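Local coordinates for protein DNA polymerase (Pyrobaculum calidifontis, PDB 5MDN) that probably catalyses template-directed DNA synthesis, adding deoxyribonucleotides to a growing strand and releasing diphosphate, as a family B DNA polymerase, at residues A[4-9]-A[272-277]; A[263-268]-A[358-363]. All coordinates share one frame; numbering follows the deposited sequence.

Overall arrangement
Contacts 1 and 2 are both buried, their centres about 9 Å apart, and they meet round one magnesium ion. Contact 1 brings the first strand of the N-terminal sheet to an edge strand of the exonuclease domain; contact 2 brings a turn of that same domain to the short helix 362-365. Each supplies one aspartate to the metal site, Asp7 and Asp363. Their chemistry differs: contact 1 has a directional hydrogen bond and a small apolar touch, whereas contact 2 relies on a histidine ring beside an aspartate, with a partly exposed tyrosine at its margin. Asn275 ND2 binds Trp268 O, tying 272-277 to 263-268, and Ala274 packs on Leu362.

Contact 1 (A[4-9]-A[272-277]); sequences WPLDAT and GRANVD. With MG (magnesium ion), chain C.
Asp7 divides its carboxylate between a metal and a backbone amide: OD1 binds the magnesium ion at 2.5 Å, while OD2 accepts a hydrogen bond from Gly272 N at 3.0 Å. The amide is met by the anti lone pair of OD2, the one pointing away from OD1, and the bond is bent, with an N-H...O angle of 139°. With CG anti to the backbone N (chi1 -167°), beside the carbonyl carbon, the carboxylate is placed between the metal and Gly272 N; OD1 also takes a weak hydrogen bond from Ala8 N of its own strand. Aspartate suits the place by offering two oxygens on a short stem. The facing residue, Gly272, adopts a positive phi of 81°, which glycine accepts readily. Asp363 completes the pair of protein ligands at this metal site, and the magnesium probably offsets the closeness of the two acids.

Leu6 and Asp7 are consecutive, yet both lean toward 272-277, because together they face Phe22 in a classic beta bulge on the edge strand of the N-terminal sheet. The bulge lets one strand send an apolar and an acidic side chain to the same neighbour. That neighbour leads into strand 274-277, the edge of the mixed sheet of the RNase H-like exonuclease domain. Leu6 CD2 comes to 4.3 Å from Ala274 CB, a methyl small enough to sit beside it. The side chain of Arg273 leaves the contact, its guanidinium held by Asp223 in a salt bridge and by Pro224 O in a hydrogen bond.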
loop_
_atom_site.group_PDB
_atom_site.type_symbol
_atom_site.label_atom_id
_atom_site.label_comp_id
_atom_site.label_asym_id
_atom_site.label_seq_id
_atom_site.Cartn_x
_atom_site.Cartn_y
_atom_site.Cartn_z
ATOM N N TRP A 4 1.198 -18.028 -17.259
ATOM C CA TRP A 4 0.707 -17.317 -16.073
ATOM C C TRP A 4 1.719 -17.303 -14.930
ATOM O O TRP A 4 1.745 -18.236 -14.119
ATOM C CB TRP A 4 -0.601 -17.933 -15.568
ATOM C CG TRP A 4 -1.210 -17.181 -14.419
ATOM C CD1 TRP A 4 -0.937 -17.363 -13.090
ATOM C CD2 TRP A 4 -2.188 -16.143 -14.488
ATOM N NE1 TRP A 4 -1.682 -16.497 -12.331
ATOM C CE2 TRP A 4 -2.459 -15.737 -13.164
ATOM C CE3 TRP A 4 -2.863 -15.515 -15.536
ATOM C CZ2 TRP A 4 -3.374 -14.734 -12.866
ATOM C CZ3 TRP A 4 -3.768 -14.519 -15.238
ATOM C CH2 TRP A 4 -4.012 -14.135 -13.916
ATOM N N PRO A 5 2.542 -16.259 -14.804
ATOM C CA PRO A 5 3.597 -16.269 -13.777
ATOM C C PRO A 5 3.063 -15.848 -12.412
ATOM O O PRO A 5 2.326 -14.867 -12.294
ATOM C CB PRO A 5 4.619 -15.253 -14.308
ATOM C CG PRO A 5 4.258 -15.048 -15.754
ATOM C CD PRO A 5 2.771 -15.199 -15.793
ATOM N N LEU A 6 3.435 -16.608 -11.380
ATOM C CA LEU A 6 3.174 -16.251 -9.987
ATOM C C LEU A 6 4.354 -15.534 -9.338
ATOM O O LEU A 6 4.191 -14.451 -8.767
ATOM C CB LEU A 6 2.829 -17.505 -9.175
ATOM C CG LEU A 6 1.360 -17.894 -9.013
ATOM C CD1 LEU A 6 1.254 -19.279 -8.400
ATOM C CD2 LEU A 6 0.632 -16.876 -8.148
ATOM N N ASP A 7 5.543 -16.131 -9.406
ATOM C CA ASP A 7 6.716 -15.635 -8.702
ATOM C C ASP A 7 7.940 -15.794 -9.591
ATOM O O ASP A 7 7.988 -16.674 -10.456
ATOM C CB ASP A 7 6.925 -16.382 -7.376
ATOM C CG ASP A 7 7.937 -15.705 -6.480
ATOM O OD1 ASP A 7 8.211 -14.507 -6.696
ATOM O OD2 ASP A 7 8.456 -16.372 -5.562
ATOM N N ALA A 8 8.930 -14.928 -9.378
ATOM C CA ALA A 8 10.179 -14.970 -10.123
ATOM C C ALA A 8 11.354 -14.820 -9.170
ATOM O O ALA A 8 11.311 -14.012 -8.239
ATOM C CB ALA A 8 10.223 -13.870 -11.188
ATOM N N THR A 9 12.409 -15.600 -9.416
ATOM C CA THR A 9 13.626 -15.584 -8.611
ATOM C C THR A 9 14.823 -15.713 -9.543
ATOM O O THR A 9 14.677 -15.799 -10.766
ATOM C CB THR A 9 13.645 -16.716 -7.571
ATOM O OG1 THR A 9 13.673 -17.984 -8.241
ATOM C CG2 THR A 9 12.428 -16.652 -6.654
ATOM N N GLY A 272 8.306 -19.391 -5.222
ATOM C CA GLY A 272 7.325 -20.206 -5.907
ATOM C C GLY A 272 5.891 -19.969 -5.501
ATOM O O GLY A 272 5.023 -20.776 -5.855
ATOM N N ARG A 273 5.608 -18.886 -4.780
ATOM C CA ARG A 273 4.242 -18.543 -4.412
ATOM C C ARG A 273 4.192 -17.071 -4.030
ATOM O O ARG A 273 5.222 -16.440 -3.776
ATOM C CB ARG A 273 3.720 -19.430 -3.272
ATOM C CG ARG A 273 4.772 -19.872 -2.269
ATOM C CD ARG A 273 4.154 -20.736 -1.178
ATOM N NE ARG A 273 3.531 -21.941 -1.719
ATOM C CZ ARG A 273 3.906 -23.180 -1.415
ATOM N NH1 ARG A 273 4.905 -23.383 -0.567
ATOM N NH2 ARG A 273 3.279 -24.217 -1.956
ATOM N N ALA A 274 2.976 -16.530 -3.999
ATOM C CA ALA A 274 2.747 -15.109 -3.755
ATOM C C ALA A 274 2.388 -14.898 -2.286
ATOM O O ALA A 274 1.303 -15.285 -1.843
ATOM C CB ALA A 274 1.645 -14.578 -4.671
ATOM N N ASN A 275 3.302 -14.288 -1.534
ATOM C CA ASN A 275 3.026 -13.865 -0.166
ATOM C C ASN A 275 2.445 -12.455 -0.207
ATOM O O ASN A 275 3.165 -11.485 -0.470
ATOM C CB ASN A 275 4.291 -13.916 0.685
ATOM C CG ASN A 275 4.063 -13.413 2.095
ATOM O OD1 ASN A 275 3.075 -13.767 2.740
ATOM N ND2 ASN A 275 4.981 -12.589 2.585
ATOM N N VAL A 276 1.143 -12.341 0.052
ATOM C CA VAL A 276 0.439 -11.064 0.032
ATOM C C VAL A 276 0.110 -10.666 1.464
ATOM O O VAL A 276 -0.420 -11.473 2.237
ATOM C CB VAL A 276 -0.835 -11.138 -0.828
ATOM C CG1 VAL A 276 -1.508 -9.777 -0.891
ATOM C CG2 VAL A 276 -0.500 -11.634 -2.226
ATOM N N ASP A 277 0.422 -9.421 1.811
ATOM C CA ASP A 277 0.067 -8.837 3.100
ATOM C C ASP A 277 -1.018 -7.797 2.848
ATOM O O ASP A 277 -0.757 -6.758 2.232
ATOM C CB ASP A 277 1.290 -8.222 3.779
ATOM C CG ASP A 277 0.979 -7.662 5.159
ATOM O OD1 ASP A 277 -0.177 -7.786 5.618
ATOM O OD2 ASP A 277 1.899 -7.100 5.791
HETATM MG MG MG C . 9.143 -13.149 -4.803
#

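Contact 2 (A[263-268]-A[358-363]); sequences SVYGHW and SGLPLD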
loop_
_atom_site.group_PDB
_atom_site.type_symbol
_atom_site.label_atom_id
_atom_site.label_comp_id
_atom_site.label_asym_id
_atom_site.label_seq_id
_atom_site.Cartn_x
_atom_site.Cartn_y
_atom_site.Cartn_z
ATOM N N SER A 263 12.718 -9.310 1.797
ATOM C CA SER A 263 13.200 -8.745 0.544
ATOM C C SER A 263 12.792 -7.285 0.372
ATOM O O SER A 263 12.645 -6.549 1.354
ATOM C CB SER A 263 12.693 -9.578 -0.635
ATOM O OG SER A 263 13.150 -9.048 -1.868
ATOM N N VAL A 264 12.614 -6.865 -0.884
ATOM C CA VAL A 264 12.400 -5.457 -1.187
ATOM C C VAL A 264 11.076 -4.968 -0.596
ATOM O O VAL A 264 10.124 -5.740 -0.407
ATOM C CB VAL A 264 12.455 -5.237 -2.709
ATOM C CG1 VAL A 264 11.265 -5.898 -3.396
ATOM C CG2 VAL A 264 12.539 -3.753 -3.047
ATOM N N TYR A 265 11.027 -3.670 -0.289
ATOM C CA TYR A 265 9.911 -2.994 0.370
ATOM C C TYR A 265 9.600 -3.571 1.745
ATOM O O TYR A 265 8.531 -3.291 2.301
ATOM C CB TYR A 265 8.637 -3.014 -0.484
ATOM C CG TYR A 265 8.856 -2.775 -1.957
ATOM C CD1 TYR A 265 9.375 -1.574 -2.419
ATOM C CD2 TYR A 265 8.517 -3.744 -2.892
ATOM C CE1 TYR A 265 9.567 -1.352 -3.768
ATOM C CE2 TYR A 265 8.704 -3.533 -4.241
ATOM C CZ TYR A 265 9.229 -2.336 -4.674
ATOM O OH TYR A 265 9.415 -2.127 -6.022
ATOM N N GLY A 266 10.502 -4.366 2.310
ATOM C CA GLY A 266 10.195 -5.086 3.527
ATOM C C GLY A 266 9.252 -6.253 3.352
ATOM O O GLY A 266 8.845 -6.854 4.351
ATOM N N HIS A 267 8.886 -6.591 2.118
ATOM C CA HIS A 267 8.046 -7.755 1.889
ATOM C C HIS A 267 8.858 -9.030 2.097
ATOM O O HIS A 267 10.088 -9.037 2.009
ATOM C CB HIS A 267 7.443 -7.726 0.483
ATOM C CG HIS A 267 8.204 -8.533 -0.525
ATOM N ND1 HIS A 267 9.245 -8.013 -1.264
ATOM C CD2 HIS A 267 8.063 -9.817 -0.930
ATOM C CE1 HIS A 267 9.716 -8.944 -2.075
ATOM N NE2 HIS A 267 9.017 -10.049 -1.890
ATOM N N TRP A 268 8.151 -10.118 2.380
ATOM C CA TRP A 268 8.777 -11.405 2.656
ATOM C C TRP A 268 8.528 -12.344 1.486
ATOM O O TRP A 268 7.373 -12.606 1.128
ATOM C CB TRP A 268 8.251 -12.002 3.960
ATOM C CG TRP A 268 8.916 -11.412 5.159
ATOM C CD1 TRP A 268 8.710 -10.169 5.685
ATOM C CD2 TRP A 268 9.928 -12.026 5.965
ATOM N NE1 TRP A 268 9.518 -9.979 6.779
ATOM C CE2 TRP A 268 10.277 -11.104 6.971
ATOM C CE3 TRP A 268 10.566 -13.269 5.940
ATOM C CZ2 TRP A 268 11.235 -11.386 7.940
ATOM C CZ3 TRP A 268 11.518 -13.547 6.902
ATOM C CH2 TRP A 268 11.843 -12.610 7.888
ATOM N N SER A 358 1.032 -2.456 -14.581
ATOM C CA SER A 358 2.210 -2.003 -13.840
ATOM C C SER A 358 3.360 -3.002 -13.947
ATOM O O SER A 358 4.497 -2.614 -14.232
ATOM C CB SER A 358 1.858 -1.732 -12.372
ATOM O OG SER A 358 1.987 -2.908 -11.593
ATOM N N GLY A 359 3.083 -4.283 -13.717
ATOM C CA GLY A 359 4.023 -5.345 -14.005
ATOM C C GLY A 359 4.812 -5.890 -12.835
ATOM O O GLY A 359 5.743 -6.672 -13.057
ATOM N N LEU A 360 4.472 -5.516 -11.600
ATOM C CA LEU A 360 5.154 -6.099 -10.454
ATOM C C LEU A 360 4.527 -7.439 -10.071
ATOM O O LEU A 360 3.328 -7.656 -10.273
ATOM C CB LEU A 360 5.106 -5.148 -9.261
ATOM C CG LEU A 360 5.978 -3.893 -9.335
ATOM C CD1 LEU A 360 5.666 -2.960 -8.173
ATOM C CD2 LEU A 360 7.453 -4.262 -9.345
ATOM N N PRO A 361 5.321 -8.360 -9.522
ATOM C CA PRO A 361 4.758 -9.636 -9.064
ATOM C C PRO A 361 3.776 -9.440 -7.916
ATOM O O PRO A 361 3.735 -8.394 -7.260
ATOM C CB PRO A 361 5.991 -10.435 -8.616
ATOM C CG PRO A 361 7.153 -9.758 -9.272
ATOM C CD PRO A 361 6.784 -8.316 -9.379
ATOM N N LEU A 362 2.961 -10.474 -7.690
ATOM C CA LEU A 362 1.846 -10.360 -6.757
ATOM C C LEU A 362 2.320 -10.091 -5.333
ATOM O O LEU A 362 1.631 -9.401 -4.572
ATOM C CB LEU A 362 0.998 -11.633 -6.813
ATOM C CG LEU A 362 -0.405 -11.610 -6.207
ATOM C CD1 LEU A 362 -1.122 -10.319 -6.563
ATOM C CD2 LEU A 362 -1.200 -12.811 -6.702
ATOM N N ASP A 363 3.479 -10.634 -4.951
ATOM C CA ASP A 363 4.008 -10.417 -3.613
ATOM C C ASP A 363 4.595 -9.023 -3.411
ATOM O O ASP A 363 4.915 -8.668 -2.271
ATOM C CB ASP A 363 5.061 -11.484 -3.288
ATOM C CG ASP A 363 6.140 -11.597 -4.350
ATOM O OD1 ASP A 363 6.735 -10.568 -4.726
ATOM O OD2 ASP A 363 6.391 -12.727 -4.819
#
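His267 brings its imidazole against Asp363, touching its backbone carbonyl and its carboxylate. CD2 of His267 lies 3.6 Å from Asp363 O, and NE2 is 3.7 Å from Asp363 OD1, too long for a hydrogen bond. The ring and carboxylate planes are only 9° apart although the side chains cross obliquely. At the margin, Tyr265 OH comes to 4.4 Å from Leu360 CD1; the hydroxyl itself is hydrogen-bonded by Asn372 and Arg114.

The imidazole is steered from within its own segment. His267 ND1 donates to Val264 O at 2.6 Å, the acceptor lying in the ring plane, and the N-H comes in on a lone pair in the carbonyl plane. Histidine suits the place: a flat ring fills the space against Asp363 while ND1 bonds back to the turn. The same oxygen accepts His267 N, closing a type I' turn whose middle residues, Tyr265 and Gly266, have positive phi, easy for Gly266 but less usual for Tyr265 with its side chain. Val264 CG2 rests over the centre of the Tyr265 ring, 3.7 Å above its plane. An alanine at His267 is likely to open a gap beside Asp363 and leave Val264 O with the backbone amide as its one donor from this turn.

Asp363 lies in the short helix 362-365; with CG between the backbone N and the carbonyl carbon (chi1 52°), OD1 lies by His267 NE2 and OD2 nearer the magnesium and Asp7. With ND1 as donor to Val264, a neutral His267 would carry no proton on NE2; the carboxylate might favour a charged ring, whereas the nearby magnesium would probably oppose it.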